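Local coordinates for protein probable tRNA pseudouridine synthase D (Methanosarcina mazei, PDB 1Z2Z) that probably converts uridine 13 of transfer RNA to pseudouridine, as a member of the TruD family of tRNA pseudouridine synthases, at residues A[13-18]-A[425-430]; A[164-169]-A[390-395]. All blocks are in the same frame, centred on the assembly; numbering follows the deposited sequence.

Contacts 1 and 2 lie side by side, their centres about 10 Å apart. Contact 1 sets the N-terminal loop 13-18 against helix 423-430 near the C-terminus; contact 2, whose segments both fall between those two in sequence, pairs strand 165-167 with strand 389-391. Segment 164-169 joins them directly. Its Pro167 packs on both partners of contact 1, CD lying 3.7 Å from Ser16 OG and CG 3.7 Å from Glu428 OE1, while Phe169 CE2 is 3.6 Å from Arg427 NH2. Both contacts lie away from Asp86, the predicted nucleophile; together they bring the two ends of the chain against the short sheet that follows helix 146-163.

Contact 1 of 2, residues A[13-18]-A[425-430]; sequences NLYSTD and VLREYM
Thr17 meets Glu428 with two donors at once, a compact example of a helix carboxylate holding an irregular loop. Thr17 N gives a hydrogen bond of 3.2 Å to Glu428 OE2, arriving nearly in line with the C-O bond. Thr17 OG1 joins the same oxygen from 3.3 Å, on the anti side and 26° out of the carboxylate plane. The first torsion of Thr17 places OG1 between the backbone N and the carbonyl carbon, which lets both donors converge on one acceptor. Ser16 N is also close to Glu428 OE2, at 3.0 Å. Earlier in the loop, Leu14 O accepts from Arg427 NH2 near the guanidinium plane; the modelled separation is too short to be taken literally.

Charge links these two grips. Glu428 OE1 forms a salt bridge with Arg427 NH2 at 3.5 Å, and Glu7 offers a second carboxylate to Arg427 NH1. With an alanine here instead of Glu428, Thr17 N and OG1 would probably lose their shared acceptor, and Arg427 would keep fewer negative neighbours.

Flat groups supply the remaining contact. Tyr15 sets CD1 and CE1 over one face of the Arg427 guanidinium, the planes only 12° apart but displaced, so that Tyr15 CD1 stands 3.5 Å above the guanidinium plane toward its rim and CE1 comes 3.3 Å from NH1. A bend at chi3 (95°) turns the end of Arg427 into this position, while Glu428 OE1 lies at the ring's edge.

Beyond the pair, Lys431 bonds to Thr17 OG1 and Gln163 to Ser16 OG. The loop thus touches helix 423-430, helix 146-163 through Thr17, and helix 263-287, on which Leu14 packs; Val425, Leu426 and Tyr429 of helix 423-430 pack on strand 408-417.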
# COMPACT_ATOMS: atom_id res chain seq x y z
N ASN A 13 -11.07 -4.61 -10.26
CA ASN A 13 -11.71 -4.51 -11.56
C ASN A 13 -12.99 -3.71 -11.51
O ASN A 13 -13.86 -3.88 -12.36
CB ASN A 13 -12.01 -5.89 -12.13
CG ASN A 13 -13.32 -6.45 -11.61
OD1 ASN A 13 -13.58 -6.48 -10.41
ND2 ASN A 13 -14.16 -6.91 -12.54
N LEU A 14 -13.12 -2.83 -10.53
CA LEU A 14 -14.33 -2.03 -10.43
C LEU A 14 -14.18 -0.93 -9.41
O LEU A 14 -13.07 -0.54 -9.07
CB LEU A 14 -15.52 -2.92 -10.06
CG LEU A 14 -15.35 -3.72 -8.78
CD1 LEU A 14 -16.04 -3.05 -7.60
CD2 LEU A 14 -15.96 -5.07 -9.02
N TYR A 15 -15.31 -0.44 -8.91
CA TYR A 15 -15.35 0.66 -7.95
C TYR A 15 -16.57 0.52 -7.04
O TYR A 15 -17.69 0.33 -7.52
CB TYR A 15 -15.46 1.99 -8.69
CG TYR A 15 -14.32 2.28 -9.65
CD1 TYR A 15 -13.14 2.88 -9.20
CD2 TYR A 15 -14.43 2.00 -11.02
CE1 TYR A 15 -12.11 3.21 -10.09
CE2 TYR A 15 -13.40 2.33 -11.91
CZ TYR A 15 -12.25 2.93 -11.44
OH TYR A 15 -11.23 3.26 -12.30
N SER A 16 -16.37 0.62 -5.72
CA SER A 16 -17.49 0.51 -4.78
C SER A 16 -18.51 1.61 -5.06
O SER A 16 -19.69 1.50 -4.72
CB SER A 16 -16.99 0.62 -3.34
OG SER A 16 -16.97 1.96 -2.90
N THR A 17 -18.06 2.69 -5.70
CA THR A 17 -18.94 3.80 -6.03
C THR A 17 -19.28 3.75 -7.52
O THR A 17 -18.45 3.37 -8.34
CB THR A 17 -18.25 5.14 -5.74
OG1 THR A 17 -17.10 5.26 -6.58
CG2 THR A 17 -17.81 5.22 -4.28
N ASP A 18 -20.51 4.12 -7.86
CA ASP A 18 -20.95 4.12 -9.26
C ASP A 18 -20.87 5.52 -9.89
O ASP A 18 -21.41 5.76 -10.96
CB ASP A 18 -22.38 3.61 -9.36
CG ASP A 18 -23.34 4.43 -8.53
OD1 ASP A 18 -23.88 3.90 -7.54
OD2 ASP A 18 -23.53 5.62 -8.87
N VAL A 425 -7.93 5.93 -1.41
CA VAL A 425 -9.07 6.81 -1.25
C VAL A 425 -9.32 7.54 -2.55
O VAL A 425 -10.47 7.71 -2.96
CB VAL A 425 -8.81 7.84 -0.14
CG1 VAL A 425 -9.96 8.83 -0.07
CG2 VAL A 425 -8.63 7.14 1.20
N LEU A 426 -8.25 7.96 -3.20
CA LEU A 426 -8.32 8.71 -4.44
C LEU A 426 -8.93 7.95 -5.60
O LEU A 426 -9.70 8.51 -6.37
CB LEU A 426 -6.92 9.18 -4.83
CG LEU A 426 -6.32 10.24 -3.91
CD1 LEU A 426 -4.93 10.58 -4.40
CD2 LEU A 426 -7.20 11.49 -3.89
N ARG A 427 -8.59 6.67 -5.73
CA ARG A 427 -9.12 5.84 -6.80
C ARG A 427 -10.66 5.93 -6.93
O ARG A 427 -11.19 6.00 -8.03
CB ARG A 427 -8.69 4.39 -6.59
CG ARG A 427 -8.92 3.50 -7.80
CD ARG A 427 -8.49 2.06 -7.51
NE ARG A 427 -9.63 1.25 -7.09
CZ ARG A 427 -10.44 0.60 -7.92
NH1 ARG A 427 -10.25 0.65 -9.23
NH2 ARG A 427 -11.46 -0.09 -7.44
N GLU A 428 -11.38 5.93 -5.81
CA GLU A 428 -12.84 6.01 -5.88
C GLU A 428 -13.31 7.40 -6.31
O GLU A 428 -14.44 7.57 -6.77
CB GLU A 428 -13.49 5.65 -4.53
CG GLU A 428 -13.19 4.23 -4.03
CD GLU A 428 -13.68 3.13 -4.97
OE1 GLU A 428 -12.87 2.23 -5.30
OE2 GLU A 428 -14.88 3.16 -5.38
N TYR A 429 -12.44 8.40 -6.16
CA TYR A 429 -12.76 9.76 -6.55
C TYR A 429 -12.33 10.12 -7.96
O TYR A 429 -13.00 10.91 -8.63
CB TYR A 429 -12.13 10.78 -5.61
CG TYR A 429 -12.90 10.99 -4.35
CD1 TYR A 429 -12.75 10.11 -3.28
CD2 TYR A 429 -13.80 12.05 -4.22
CE1 TYR A 429 -13.46 10.29 -2.12
CE2 TYR A 429 -14.53 12.23 -3.05
CZ TYR A 429 -14.35 11.34 -2.01
OH TYR A 429 -15.06 11.49 -0.84
N MSE A 430 -11.22 9.56 -8.41
CA MSE A 430 -10.72 9.88 -9.74
C MSE A 430 -11.00 8.79 -10.74
O MSE A 430 -11.12 9.07 -11.93
CB MSE A 430 -9.22 10.13 -9.71
CG MSE A 430 -8.81 11.42 -9.04
SE MSE A 430 -6.90 11.40 -8.74
CE MSE A 430 -6.32 12.15 -10.43

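Contact 2 of 2, residues A[164-169]-A[390-395]; sequences GGVPNF and LEVKPK
Val166 and Leu390 form the hydrogen-bonded pair of a small two-stranded antiparallel sheet, built from strands 165-167 and 389-391, which joins parts of the chain more than 200 residues apart. Leu390 N donates to Val166 O over 2.8 Å, and a further backbone hydrogen bond links Asn168 and Val388.

Leu390 can be followed outward atom by atom. Its CB, on the same face of the sheet as Val166, lies 3.2 Å from Val166 O, 4.2 Å from Val166 CG2 and 3.5 Å from Asn168 OD1. With CG anti to the backbone N (chi1 -165°), the chain then passes the amide oxygen of Asn168, the two side chains crossing at about a right angle: CG is 3.4 Å from Asn168 OD1, and CD1, at the tip, meets that same oxygen, a methyl against an oxygen rather than a polar bond.

Just before strand 165-167, helix 146-163 ends, and Gly164 follows with a positive phi (103°) that suits a glycine. Gly165, with no side chain, lets Val392 come over its backbone, and Leu416 of strand 408-417 packs on the same valine. Thr424 of helix 423-430 touches Val166. Between the side chains of the two valines the nearest approach is made by single methyls, Val166 CG1 and Val392 CG2, 3.6 Å apart.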
# COMPACT_ATOMS: atom_id res chain seq x y z
N GLY A 164 -19.47 3.09 4.39
CA GLY A 164 -18.52 3.02 5.49
C GLY A 164 -17.16 3.60 5.16
O GLY A 164 -16.38 3.94 6.06
N GLY A 165 -16.86 3.71 3.87
CA GLY A 165 -15.58 4.25 3.44
C GLY A 165 -15.26 3.74 2.05
O GLY A 165 -16.14 3.66 1.19
N VAL A 166 -14.00 3.38 1.82
CA VAL A 166 -13.57 2.87 0.53
C VAL A 166 -13.04 1.45 0.71
O VAL A 166 -12.57 1.09 1.79
CB VAL A 166 -12.52 3.82 -0.14
CG1 VAL A 166 -13.01 5.25 -0.04
CG2 VAL A 166 -11.16 3.68 0.51
N PRO A 167 -13.14 0.60 -0.33
CA PRO A 167 -12.66 -0.77 -0.20
C PRO A 167 -11.20 -0.85 0.18
O PRO A 167 -10.40 -0.01 -0.21
CB PRO A 167 -12.94 -1.39 -1.57
CG PRO A 167 -12.96 -0.21 -2.48
CD PRO A 167 -13.67 0.84 -1.67
N ASN A 168 -10.86 -1.86 0.96
CA ASN A 168 -9.49 -2.03 1.39
C ASN A 168 -8.66 -2.81 0.38
O ASN A 168 -7.98 -3.77 0.73
CB ASN A 168 -9.44 -2.73 2.74
CG ASN A 168 -8.11 -2.51 3.44
OD1 ASN A 168 -7.83 -1.40 3.88
ND2 ASN A 168 -7.28 -3.56 3.50
N PHE A 169 -8.71 -2.37 -0.88
CA PHE A 169 -7.97 -3.02 -1.97
C PHE A 169 -6.45 -2.92 -1.82
O PHE A 169 -5.93 -2.00 -1.18
CB PHE A 169 -8.34 -2.38 -3.31
CG PHE A 169 -9.68 -2.83 -3.86
CD1 PHE A 169 -9.87 -4.15 -4.25
CD2 PHE A 169 -10.71 -1.92 -4.06
CE1 PHE A 169 -11.08 -4.55 -4.82
CE2 PHE A 169 -11.92 -2.31 -4.63
CZ PHE A 169 -12.11 -3.63 -5.01
N LEU A 390 -12.14 0.17 4.42
CA LEU A 390 -11.08 1.01 4.94
C LEU A 390 -11.71 2.31 5.43
O LEU A 390 -11.93 3.24 4.65
CB LEU A 390 -10.06 1.28 3.83
CG LEU A 390 -8.70 1.84 4.28
CD1 LEU A 390 -7.66 1.50 3.23
CD2 LEU A 390 -8.80 3.34 4.53
N GLU A 391 -12.01 2.36 6.72
CA GLU A 391 -12.63 3.53 7.32
C GLU A 391 -12.03 4.81 6.75
O GLU A 391 -10.81 4.97 6.70
CB GLU A 391 -12.43 3.48 8.84
CG GLU A 391 -12.87 4.74 9.60
CD GLU A 391 -14.37 4.92 9.64
OE1 GLU A 391 -14.83 5.95 10.19
OE2 GLU A 391 -15.09 4.03 9.14
N VAL A 392 -12.92 5.71 6.30
CA VAL A 392 -12.55 7.00 5.73
C VAL A 392 -13.77 7.92 5.67
O VAL A 392 -14.84 7.52 5.23
CB VAL A 392 -11.99 6.87 4.28
CG1 VAL A 392 -10.57 6.35 4.31
CG2 VAL A 392 -12.85 5.94 3.46
N LYS A 393 -13.61 9.15 6.14
CA LYS A 393 -14.69 10.12 6.12
C LYS A 393 -14.17 11.43 5.54
O LYS A 393 -13.98 12.41 6.26
CB LYS A 393 -15.22 10.35 7.54
CG LYS A 393 -16.39 11.31 7.62
CD LYS A 393 -17.06 11.25 8.97
CE LYS A 393 -18.32 12.07 8.93
NZ LYS A 393 -19.06 11.72 7.68
N PRO A 394 -13.93 11.45 4.22
CA PRO A 394 -13.41 12.62 3.50
C PRO A 394 -14.30 13.86 3.49
O PRO A 394 -15.49 13.78 3.78
CB PRO A 394 -13.15 12.08 2.10
CG PRO A 394 -14.19 11.02 1.95
CD PRO A 394 -14.16 10.33 3.29
N LYS A 395 -13.68 14.99 3.17
CA LYS A 395 -14.36 16.29 3.10
C LYS A 395 -13.89 16.97 1.80
O LYS A 395 -12.77 17.46 1.71
CB LYS A 395 -13.97 17.15 4.31
CG LYS A 395 -14.39 16.54 5.65
CD LYS A 395 -13.74 17.25 6.85
CE LYS A 395 -12.26 16.88 7.00
NZ LYS A 395 -11.60 17.50 8.19